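SUMO-1 cysteine protease S273R (African swine fever virus pig/Kenya/KEN-50/1950, PDB 6LJ9) is a cysteine protease that probably matures the viral pp220 and pp62 polyprotein precursors into core-shell proteins and dampens host innate immune signalling. Local coordinates at residues Val215-Arg227 against Val247-Asp259. Numbering follows the deposited sequence.
Sequences VKTLAVTNIRHQR and VSYTHFISTRITD
His225 reaches into the bend between helix 249-254 and Ile257. His225 CB lies 3.5 Å from Ile257 O, whose hydrogen bond comes from Tyr235 OH of helix 232-244. CG lies anti to the carbonyl carbon and beside the backbone N (chi1 -62°), turning the ring toward residues 252-257. His225 ND1 accepts from Ile257 N at 3.0 Å, the donor tilted from the ring plane. His225 CE1 faces Thr255 O at 3.2 Å, and His225 NE2 donates to Phe252 O at 2.9 Å, the acceptor lying in the ring plane. Both nitrogens are thus engaged, which fixes the ring's rotation, while Ile223 CG2 covers one face. Water 1 donates a hydrogen bond to Phe252 O and accepts one from Ile223 N.

These segments lie in the Ulp1-like catalytic domain: strand 215-220, the outermost of the sheet in this chain, pairs in parallel with strand 181-186, and Gln226 is a predicted substrate-binding residue beside the inferred nucleophile Cys232. Along the strand, Leu218 CD2 sits over the Tyr249 ring, 3.5 Å from its centroid and 19° off the normal, a CH-pi contact. Beyond His225, Arg227 N donates to the syn lone pair of Asp259 OD1 at 3.0 Å (N-H...O 174°), while Ser228 OG hydrogen-bonds Asp259 OD2.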
loop_
_atom_site.group_PDB
_atom_site.type_symbol
_atom_site.label_atom_id
_atom_site.label_comp_id
_atom_site.label_asym_id
_atom_site.label_seq_id
_atom_site.Cartn_x
_atom_site.Cartn_y
_atom_site.Cartn_z
ATOM N N VAL B 215 5.224 13.751 16.014
ATOM C CA VAL B 215 4.470 14.418 14.958
ATOM C C VAL B 215 5.119 15.770 14.699
ATOM O O VAL B 215 5.245 16.587 15.620
ATOM C CB VAL B 215 2.986 14.593 15.324
ATOM C CG1 VAL B 215 2.209 15.125 14.130
ATOM C CG2 VAL B 215 2.390 13.280 15.811
ATOM N N LYS B 216 5.525 16.007 13.455
ATOM C CA LYS B 216 6.150 17.258 13.051
ATOM C C LYS B 216 5.226 18.036 12.122
ATOM O O LYS B 216 4.529 17.449 11.289
ATOM C CB LYS B 216 7.483 17.013 12.335
ATOM C CG LYS B 216 8.596 16.447 13.197
ATOM C CD LYS B 216 9.882 16.343 12.388
ATOM C CE LYS B 216 11.010 15.715 13.187
ATOM N NZ LYS B 216 12.244 15.563 12.365
ATOM N N THR B 217 5.227 19.356 12.275
ATOM C CA THR B 217 4.653 20.263 11.291
ATOM C C THR B 217 5.787 20.875 10.479
ATOM O O THR B 217 6.801 21.302 11.038
ATOM C CB THR B 217 3.826 21.367 11.953
ATOM O OG1 THR B 217 4.671 22.163 12.792
ATOM C CG2 THR B 217 2.704 20.767 12.788
ATOM N N LEU B 218 5.616 20.909 9.160
ATOM C CA LEU B 218 6.705 21.278 8.266
ATOM C C LEU B 218 6.187 22.138 7.126
ATOM O O LEU B 218 5.189 21.794 6.487
ATOM C CB LEU B 218 7.395 20.031 7.708
ATOM C CG LEU B 218 8.510 20.283 6.695
ATOM C CD1 LEU B 218 9.738 20.877 7.369
ATOM C CD2 LEU B 218 8.851 18.996 5.984
ATOM N N ALA B 219 6.878 23.245 6.871
ATOM C CA ALA B 219 6.568 24.136 5.757
ATOM C C ALA B 219 7.632 23.923 4.686
ATOM O O ALA B 219 8.766 24.394 4.819
ATOM C CB ALA B 219 6.517 25.588 6.219
ATOM N N VAL B 220 7.269 23.201 3.629
ATOM C CA VAL B 220 8.179 22.950 2.517
ATOM C C VAL B 220 8.143 24.152 1.584
ATOM O O VAL B 220 7.549 24.098 0.502
ATOM C CB VAL B 220 7.816 21.650 1.775
ATOM C CG1 VAL B 220 8.913 21.272 0.788
ATOM C CG2 VAL B 220 7.572 20.523 2.767
ATOM N N THR B 221 8.763 25.254 2.009
ATOM C CA THR B 221 8.768 26.498 1.248
ATOM C C THR B 221 10.173 27.085 1.164
ATOM O O THR B 221 10.338 28.306 1.096
ATOM C CB THR B 221 7.807 27.521 1.858
ATOM O OG1 THR B 221 8.215 27.822 3.198
ATOM C CG2 THR B 221 6.384 26.980 1.877
ATOM N N ASN B 222 11.197 26.229 1.167
ATOM C CA ASN B 222 12.571 26.718 1.171
ATOM C C ASN B 222 13.022 27.143 -0.221
ATOM O O ASN B 222 13.753 28.130 -0.365
ATOM C CB ASN B 222 13.505 25.645 1.733
ATOM C CG ASN B 222 14.923 26.149 1.932
ATOM O OD1 ASN B 222 15.189 26.943 2.834
ATOM N ND2 ASN B 222 15.841 25.679 1.097
ATOM N N ILE B 223 12.593 26.421 -1.252
ATOM C CA ILE B 223 12.993 26.682 -2.630
ATOM C C ILE B 223 11.811 27.265 -3.390
ATOM O O ILE B 223 10.669 26.820 -3.222
ATOM C CB ILE B 223 13.505 25.400 -3.318
ATOM C CG1 ILE B 223 14.816 24.938 -2.686
ATOM C CG2 ILE B 223 13.689 25.617 -4.814
ATOM C CD1 ILE B 223 15.446 23.774 -3.409
ATOM N N ARG B 224 12.087 28.271 -4.220
ATOM C CA ARG B 224 11.118 28.778 -5.190
ATOM C C ARG B 224 11.261 27.938 -6.454
ATOM O O ARG B 224 12.068 28.232 -7.337
ATOM C CB ARG B 224 11.342 30.261 -5.459
ATOM C CG ARG B 224 10.452 30.835 -6.552
ATOM C CD ARG B 224 10.635 32.336 -6.690
ATOM N NE ARG B 224 10.006 32.850 -7.902
ATOM C CZ ARG B 224 8.717 33.160 -8.002
ATOM N NH1 ARG B 224 7.911 33.005 -6.961
ATOM N NH2 ARG B 224 8.232 33.622 -9.147
ATOM N N HIS B 225 10.470 26.866 -6.533
ATOM C CA HIS B 225 10.558 25.964 -7.676
ATOM C C HIS B 225 9.956 26.586 -8.929
ATOM O O HIS B 225 10.536 26.492 -10.017
ATOM C CB HIS B 225 9.856 24.642 -7.359
ATOM C CG HIS B 225 10.462 23.888 -6.217
ATOM N ND1 HIS B 225 11.601 23.125 -6.353
ATOM C CD2 HIS B 225 10.080 23.768 -4.923
ATOM C CE1 HIS B 225 11.899 22.572 -5.191
ATOM N NE2 HIS B 225 10.992 22.947 -4.306
ATOM N N GLN B 226 8.798 27.225 -8.796
ATOM C CA GLN B 226 8.008 27.655 -9.941
ATOM C C GLN B 226 8.457 29.034 -10.410
ATOM O O GLN B 226 8.478 29.989 -9.624
ATOM C CB GLN B 226 6.524 27.669 -9.584
ATOM C CG GLN B 226 5.617 28.204 -10.678
ATOM C CD GLN B 226 4.152 28.103 -10.308
ATOM O OE1 GLN B 226 3.790 27.402 -9.363
ATOM N NE2 GLN B 226 3.302 28.806 -11.047
ATOM N N ARG B 227 8.813 29.134 -11.691
ATOM C CA ARG B 227 9.072 30.412 -12.336
ATOM C C ARG B 227 7.987 30.801 -13.328
ATOM O O ARG B 227 7.960 31.956 -13.768
ATOM C CB ARG B 227 10.429 30.387 -13.053
ATOM C CG ARG B 227 11.621 30.269 -12.117
ATOM C CD ARG B 227 12.924 30.166 -12.891
ATOM N NE ARG B 227 14.041 29.795 -12.028
ATOM C CZ ARG B 227 15.254 29.478 -12.470
ATOM N NH1 ARG B 227 15.509 29.484 -13.772
ATOM N NH2 ARG B 227 16.210 29.152 -11.612
ATOM N N VAL B 247 8.884 9.543 -2.144
ATOM C CA VAL B 247 9.924 10.549 -2.329
ATOM C C VAL B 247 9.898 11.463 -1.110
ATOM O O VAL B 247 8.873 12.087 -0.813
ATOM C CB VAL B 247 9.716 11.344 -3.627
ATOM C CG1 VAL B 247 10.736 12.473 -3.730
ATOM C CG2 VAL B 247 9.813 10.425 -4.835
ATOM N N SER B 248 11.018 11.533 -0.395
ATOM C CA SER B 248 11.069 12.304 0.840
ATOM C C SER B 248 10.831 13.785 0.568
ATOM O O SER B 248 11.145 14.302 -0.508
ATOM C CB SER B 248 12.418 12.110 1.535
ATOM O OG SER B 248 12.495 12.880 2.724
ATOM N N TYR B 249 10.258 14.471 1.562
ATOM C CA TYR B 249 10.045 15.910 1.446
ATOM C C TYR B 249 11.356 16.677 1.371
ATOM O O TYR B 249 11.374 17.806 0.866
ATOM C CB TYR B 249 9.203 16.422 2.621
ATOM C CG TYR B 249 9.772 16.113 3.994
ATOM C CD1 TYR B 249 10.891 16.785 4.477
ATOM C CD2 TYR B 249 9.178 15.165 4.813
ATOM C CE1 TYR B 249 11.407 16.510 5.727
ATOM C CE2 TYR B 249 9.688 14.885 6.067
ATOM C CZ TYR B 249 10.801 15.559 6.518
ATOM O OH TYR B 249 11.309 15.281 7.766
ATOM N N THR B 250 12.449 16.091 1.870
ATOM C CA THR B 250 13.755 16.735 1.802
ATOM C C THR B 250 14.210 16.972 0.368
ATOM O O THR B 250 15.018 17.876 0.133
ATOM C CB THR B 250 14.803 15.890 2.534
ATOM O OG1 THR B 250 15.073 14.704 1.774
ATOM C CG2 THR B 250 14.306 15.490 3.921
ATOM N N HIS B 251 13.725 16.174 -0.589
ATOM C CA HIS B 251 14.049 16.420 -1.992
ATOM C C HIS B 251 13.442 17.732 -2.469
ATOM O O HIS B 251 14.081 18.486 -3.213
ATOM C CB HIS B 251 13.557 15.261 -2.863
ATOM C CG HIS B 251 14.140 15.246 -4.243
ATOM N ND1 HIS B 251 15.110 14.345 -4.630
ATOM C CD2 HIS B 251 13.885 16.013 -5.330
ATOM C CE1 HIS B 251 15.430 14.561 -5.894
ATOM N NE2 HIS B 251 14.702 15.569 -6.341
ATOM N N PHE B 252 12.207 18.020 -2.054
ATOM C CA PHE B 252 11.564 19.284 -2.388
ATOM C C PHE B 252 12.147 20.455 -1.611
ATOM O O PHE B 252 11.836 21.607 -1.933
ATOM C CB PHE B 252 10.059 19.195 -2.126
ATOM C CG PHE B 252 9.348 18.184 -2.985
ATOM C CD1 PHE B 252 9.384 16.836 -2.667
ATOM C CD2 PHE B 252 8.630 18.585 -4.099
ATOM C CE1 PHE B 252 8.728 15.906 -3.450
ATOM C CE2 PHE B 252 7.968 17.659 -4.885
ATOM C CZ PHE B 252 8.019 16.317 -4.560
ATOM N N ILE B 253 12.975 20.188 -0.604
ATOM C CA ILE B 253 13.577 21.252 0.190
ATOM C C ILE B 253 14.937 21.676 -0.363
ATOM O O ILE B 253 15.299 22.854 -0.278
ATOM C CB ILE B 253 13.689 20.803 1.659
ATOM C CG1 ILE B 253 12.298 20.656 2.284
ATOM C CG2 ILE B 253 14.541 21.770 2.475
ATOM C CD1 ILE B 253 12.320 20.265 3.750
ATOM N N SER B 254 15.694 20.749 -0.955
ATOM C CA SER B 254 17.078 21.017 -1.323
ATOM C C SER B 254 17.345 21.046 -2.821
ATOM O O SER B 254 18.323 21.672 -3.238
ATOM C CB SER B 254 18.006 19.977 -0.679
ATOM O OG SER B 254 17.598 18.660 -1.008
ATOM N N THR B 255 16.519 20.396 -3.637
ATOM C CA THR B 255 16.740 20.318 -5.076
ATOM C C THR B 255 15.557 20.935 -5.807
ATOM O O THR B 255 14.400 20.638 -5.488
ATOM C CB THR B 255 16.942 18.870 -5.526
ATOM O OG1 THR B 255 17.984 18.268 -4.748
ATOM C CG2 THR B 255 17.328 18.822 -6.996
ATOM N N ARG B 256 15.847 21.785 -6.789
ATOM C CA ARG B 256 14.797 22.493 -7.505
ATOM C C ARG B 256 14.123 21.581 -8.523
ATOM O O ARG B 256 14.767 20.736 -9.154
ATOM C CB ARG B 256 15.363 23.730 -8.206
ATOM C CG ARG B 256 14.304 24.554 -8.921
ATOM C CD ARG B 256 14.870 25.785 -9.608
ATOM N NE ARG B 256 13.807 26.549 -10.256
ATOM C CZ ARG B 256 13.396 26.349 -11.504
ATOM N NH1 ARG B 256 13.965 25.412 -12.248
ATOM N NH2 ARG B 256 12.417 27.084 -12.009
ATOM N N ILE B 257 12.812 21.753 -8.673
ATOM C CA ILE B 257 12.008 21.016 -9.638
ATOM C C ILE B 257 11.468 22.019 -10.648
ATOM O O ILE B 257 10.774 22.974 -10.274
ATOM C CB ILE B 257 10.872 20.240 -8.953
ATOM C CG1 ILE B 257 11.451 19.234 -7.955
ATOM C CG2 ILE B 257 10.016 19.530 -9.981
ATOM C CD1 ILE B 257 10.407 18.424 -7.226
ATOM N N THR B 258 11.786 21.804 -11.921
ATOM C CA THR B 258 11.545 22.796 -12.957
ATOM C C THR B 258 10.093 22.773 -13.429
ATOM O O THR B 258 9.368 21.787 -13.266
ATOM C CB THR B 258 12.475 22.561 -14.148
ATOM O OG1 THR B 258 12.112 21.339 -14.804
ATOM C CG2 THR B 258 13.920 22.459 -13.682
ATOM N N ASP B 259 9.675 23.895 -14.025
ATOM C CA ASP B 259 8.354 23.964 -14.642
ATOM C C ASP B 259 8.261 23.049 -15.856
ATOM O O ASP B 259 7.172 22.563 -16.184
ATOM C CB ASP B 259 8.029 25.405 -15.042
ATOM C CG ASP B 259 8.044 26.360 -13.862
ATOM O OD1 ASP B 259 9.145 26.782 -13.447
ATOM O OD2 ASP B 259 6.953 26.695 -13.352
HETATM O O HOH W 1 11.170 23.810 -0.802
#